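Local coordinates for protein pullulanase (Bacillus acidopullulyticus, PDB 2WAN) that hydrolyses alpha-1,6-glucosidic linkages in pullulan and, as a debranching enzyme, probably those at the branch points of starch polysaccharides, at residues Val229-Thr241 with Asn249-Ala261. Numbering follows the deposited sequence.
Sequences VSLTVPEGGEKVT and NQVFDSVNHPNQA
S254 meets T241 where the edge strand 250-253 runs out and its chain turns back between two antiparallel sheets. The S254 amide gives its hydrogen to T241 O at 2.9 Å, and S254 OG takes one from T241 N at 3.0 Å, nearly straight at 168°. Serine suits this place because OG, set between backbone N and carbonyl carbon (chi1 61°), can accept from T241 N while donating to a water. D253 then folds the chain over as an Asx motif: OD2 accepts from N256 N at 2.7 Å, with the donor above the carboxylate plane, while OD1 accepts from N256 ND2 through its syn lone pair. That amide nitrogen also reaches S230 O at 3.0 Å, so N256 ties the turn to strand 223-233, a strand of the other sheet. With an alanine in place of N256, S230 O and D253 OD1 would each probably be short of one donor, weakening the tie between the sheets. The tight part lies beneath the turn: L231 CD1 packs 3.7 Å from V255 CB, the two side chains crossing at about a right angle, and V240 CG1 lies against S254 OG. These aliphatic residues pack against the polar groups of the turn, L231 CD1 lying 3.4 Å from D253 OD2, while bonds from N256 and the Y212 hydroxyl satisfy that buried carboxylate. The outer side is looser and wet. V255 CG2 rests against the E238 carboxylate at 3.6 Å from OE1; the water held by S254 OG also binds E238 OE1 and K239 O, and another links T232 N to N256 OD1. In this X25 domain, strand 223-233 borders strand 208-216, which carries Y212, while strand 238-245 lies between strands 198-205 and 250-253; the 254-256 turn thus bridges two sheets whose strands 223-233 and 238-245 are joined by the type II turn P234-G237.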
# COMPACT_ATOMS: atom_id res chain seq x y z
N VAL A 229 14.51 -26.44 36.96
CA VAL A 229 14.98 -27.82 36.80
C VAL A 229 16.50 -27.86 36.75
O VAL A 229 17.12 -27.11 35.98
CB VAL A 229 14.39 -28.50 35.52
CG1 VAL A 229 14.89 -29.94 35.40
CG2 VAL A 229 12.87 -28.48 35.54
N SER A 230 17.10 -28.73 37.56
CA SER A 230 18.55 -28.95 37.56
C SER A 230 18.97 -29.94 36.49
O SER A 230 18.36 -31.00 36.33
CB SER A 230 19.03 -29.46 38.93
OG SER A 230 18.76 -28.51 39.94
N LEU A 231 20.04 -29.59 35.77
CA LEU A 231 20.59 -30.40 34.69
C LEU A 231 22.12 -30.42 34.77
O LEU A 231 22.77 -29.38 34.63
CB LEU A 231 20.15 -29.84 33.32
CG LEU A 231 20.78 -30.39 32.03
CD1 LEU A 231 20.23 -31.76 31.69
CD2 LEU A 231 20.53 -29.44 30.87
N THR A 232 22.69 -31.60 35.00
CA THR A 232 24.14 -31.77 34.96
C THR A 232 24.55 -32.47 33.67
O THR A 232 24.04 -33.54 33.33
CB THR A 232 24.69 -32.52 36.20
OG1 THR A 232 24.04 -33.79 36.31
CG2 THR A 232 24.42 -31.74 37.47
N VAL A 233 25.46 -31.82 32.94
CA VAL A 233 26.00 -32.35 31.69
C VAL A 233 27.37 -32.96 31.97
O VAL A 233 28.27 -32.26 32.44
CB VAL A 233 26.09 -31.24 30.60
CG1 VAL A 233 26.76 -31.76 29.33
CG2 VAL A 233 24.71 -30.70 30.28
N PRO A 234 27.53 -34.27 31.69
CA PRO A 234 28.74 -35.02 32.05
C PRO A 234 30.00 -34.57 31.31
O PRO A 234 29.92 -33.74 30.40
CB PRO A 234 28.39 -36.46 31.65
CG PRO A 234 27.38 -36.31 30.56
CD PRO A 234 26.56 -35.12 30.97
N GLU A 235 31.14 -35.13 31.72
CA GLU A 235 32.43 -34.96 31.04
C GLU A 235 32.30 -35.02 29.52
O GLU A 235 31.69 -35.95 28.98
CB GLU A 235 33.39 -36.05 31.52
CG GLU A 235 34.83 -35.91 31.03
CD GLU A 235 35.69 -35.11 31.99
OE1 GLU A 235 35.56 -35.29 33.22
OE2 GLU A 235 36.51 -34.30 31.51
N GLY A 236 32.87 -34.03 28.83
CA GLY A 236 32.93 -34.03 27.37
C GLY A 236 31.76 -33.37 26.66
O GLY A 236 31.83 -33.10 25.46
N GLY A 237 30.69 -33.11 27.40
CA GLY A 237 29.50 -32.48 26.83
C GLY A 237 28.51 -33.50 26.30
O GLY A 237 28.82 -34.69 26.21
N GLU A 238 27.31 -33.03 25.95
CA GLU A 238 26.23 -33.90 25.48
C GLU A 238 25.19 -33.10 24.69
O GLU A 238 24.88 -31.96 25.04
CB GLU A 238 25.56 -34.60 26.66
CG GLU A 238 24.63 -35.75 26.29
CD GLU A 238 23.99 -36.41 27.49
OE1 GLU A 238 22.92 -37.04 27.31
OE2 GLU A 238 24.53 -36.31 28.61
N LYS A 239 24.68 -33.71 23.63
CA LYS A 239 23.52 -33.17 22.93
C LYS A 239 22.29 -33.52 23.76
O LYS A 239 22.07 -34.68 24.11
CB LYS A 239 23.41 -33.77 21.52
CG LYS A 239 22.39 -33.08 20.62
CD LYS A 239 22.13 -33.90 19.36
CE LYS A 239 20.96 -33.34 18.57
NZ LYS A 239 20.64 -34.20 17.40
N VAL A 240 21.50 -32.50 24.09
CA VAL A 240 20.34 -32.68 24.95
C VAL A 240 19.07 -32.28 24.21
O VAL A 240 19.03 -31.27 23.51
CB VAL A 240 20.47 -31.88 26.27
CG1 VAL A 240 19.32 -32.21 27.23
CG2 VAL A 240 21.81 -32.15 26.95
N THR A 241 18.02 -33.08 24.37
CA THR A 241 16.71 -32.72 23.88
C THR A 241 15.83 -32.27 25.04
O THR A 241 15.76 -32.95 26.07
CB THR A 241 16.06 -33.88 23.09
OG1 THR A 241 16.87 -34.19 21.95
CG2 THR A 241 14.66 -33.50 22.59
N ASN A 249 1.31 -29.66 30.25
CA ASN A 249 2.34 -28.68 30.63
C ASN A 249 3.62 -29.32 31.16
O ASN A 249 4.42 -28.66 31.83
CB ASN A 249 1.80 -27.68 31.66
CG ASN A 249 0.58 -26.96 31.16
OD1 ASN A 249 -0.44 -26.91 31.85
ND2 ASN A 249 0.66 -26.40 29.96
N GLN A 250 3.81 -30.60 30.84
CA GLN A 250 4.98 -31.33 31.30
C GLN A 250 6.26 -30.91 30.58
O GLN A 250 6.23 -30.59 29.39
CB GLN A 250 4.78 -32.84 31.15
CG GLN A 250 4.04 -33.49 32.31
CD GLN A 250 3.72 -34.95 32.02
OE1 GLN A 250 2.97 -35.25 31.09
NE2 GLN A 250 4.30 -35.85 32.80
N VAL A 251 7.36 -30.90 31.33
CA VAL A 251 8.66 -30.49 30.84
C VAL A 251 9.66 -31.61 31.13
O VAL A 251 9.78 -32.06 32.27
CB VAL A 251 9.13 -29.17 31.52
CG1 VAL A 251 10.58 -28.85 31.16
CG2 VAL A 251 8.19 -28.03 31.15
N PHE A 252 10.37 -32.05 30.09
CA PHE A 252 11.35 -33.11 30.21
C PHE A 252 12.66 -32.68 29.56
O PHE A 252 12.67 -31.81 28.69
CB PHE A 252 10.87 -34.38 29.48
CG PHE A 252 9.56 -34.92 29.98
CD1 PHE A 252 9.50 -35.65 31.16
CD2 PHE A 252 8.39 -34.70 29.26
CE1 PHE A 252 8.29 -36.16 31.62
CE2 PHE A 252 7.18 -35.21 29.71
CZ PHE A 252 7.13 -35.94 30.89
N ASP A 253 13.75 -33.30 29.98
CA ASP A 253 14.99 -33.28 29.21
C ASP A 253 15.51 -34.71 29.08
O ASP A 253 15.14 -35.58 29.86
CB ASP A 253 16.04 -32.33 29.82
CG ASP A 253 16.53 -32.79 31.19
OD1 ASP A 253 16.00 -32.29 32.21
OD2 ASP A 253 17.45 -33.63 31.26
N SER A 254 16.37 -34.94 28.09
CA SER A 254 16.83 -36.29 27.75
C SER A 254 17.90 -36.84 28.71
O SER A 254 18.23 -38.02 28.65
CB SER A 254 17.34 -36.33 26.31
OG SER A 254 18.45 -35.46 26.13
N VAL A 255 18.43 -35.99 29.59
CA VAL A 255 19.39 -36.44 30.60
C VAL A 255 18.68 -36.92 31.86
O VAL A 255 18.95 -38.02 32.35
CB VAL A 255 20.43 -35.34 30.94
CG1 VAL A 255 21.41 -35.82 32.02
CG2 VAL A 255 21.20 -34.93 29.69
N ASN A 256 17.76 -36.10 32.38
CA ASN A 256 16.96 -36.47 33.55
C ASN A 256 15.92 -37.54 33.25
O ASN A 256 15.52 -38.30 34.14
CB ASN A 256 16.28 -35.24 34.17
CG ASN A 256 17.27 -34.28 34.81
OD1 ASN A 256 18.08 -34.66 35.65
ND2 ASN A 256 17.19 -33.01 34.42
N HIS A 257 15.46 -37.59 32.00
CA HIS A 257 14.49 -38.60 31.56
C HIS A 257 14.88 -39.14 30.18
O HIS A 257 14.35 -38.68 29.17
CB HIS A 257 13.07 -38.03 31.56
CG HIS A 257 12.57 -37.66 32.93
ND1 HIS A 257 12.62 -36.36 33.41
CD2 HIS A 257 12.04 -38.41 33.92
CE1 HIS A 257 12.13 -36.34 34.64
NE2 HIS A 257 11.77 -37.56 34.97
N PRO A 258 15.80 -40.13 30.15
CA PRO A 258 16.45 -40.61 28.92
C PRO A 258 15.50 -41.13 27.84
O PRO A 258 15.49 -40.59 26.73
CB PRO A 258 17.37 -41.74 29.43
CG PRO A 258 17.59 -41.44 30.87
CD PRO A 258 16.29 -40.85 31.34
N ASN A 259 14.72 -42.16 28.15
CA ASN A 259 13.75 -42.67 27.18
C ASN A 259 12.32 -42.58 27.72
O ASN A 259 11.58 -43.57 27.74
CB ASN A 259 14.11 -44.09 26.69
CG ASN A 259 13.71 -44.33 25.23
OD1 ASN A 259 12.53 -44.44 24.91
ND2 ASN A 259 14.71 -44.42 24.35
N GLN A 260 11.96 -41.38 28.15
CA GLN A 260 10.59 -41.05 28.54
C GLN A 260 9.70 -41.12 27.30
O GLN A 260 10.13 -40.74 26.20
CB GLN A 260 10.55 -39.65 29.16
CG GLN A 260 9.67 -39.51 30.39
CD GLN A 260 8.18 -39.50 30.06
OE1 GLN A 260 7.73 -38.74 29.20
NE2 GLN A 260 7.42 -40.34 30.75
N ALA A 261 8.48 -41.61 27.46
CA ALA A 261 7.53 -41.77 26.35
C ALA A 261 6.80 -40.47 26.03
O ALA A 261 6.37 -39.76 26.94
CB ALA A 261 6.52 -42.87 26.67
O HOH W 1 20.73 -33.77 35.94
O HOH W 2 20.85 -36.29 25.94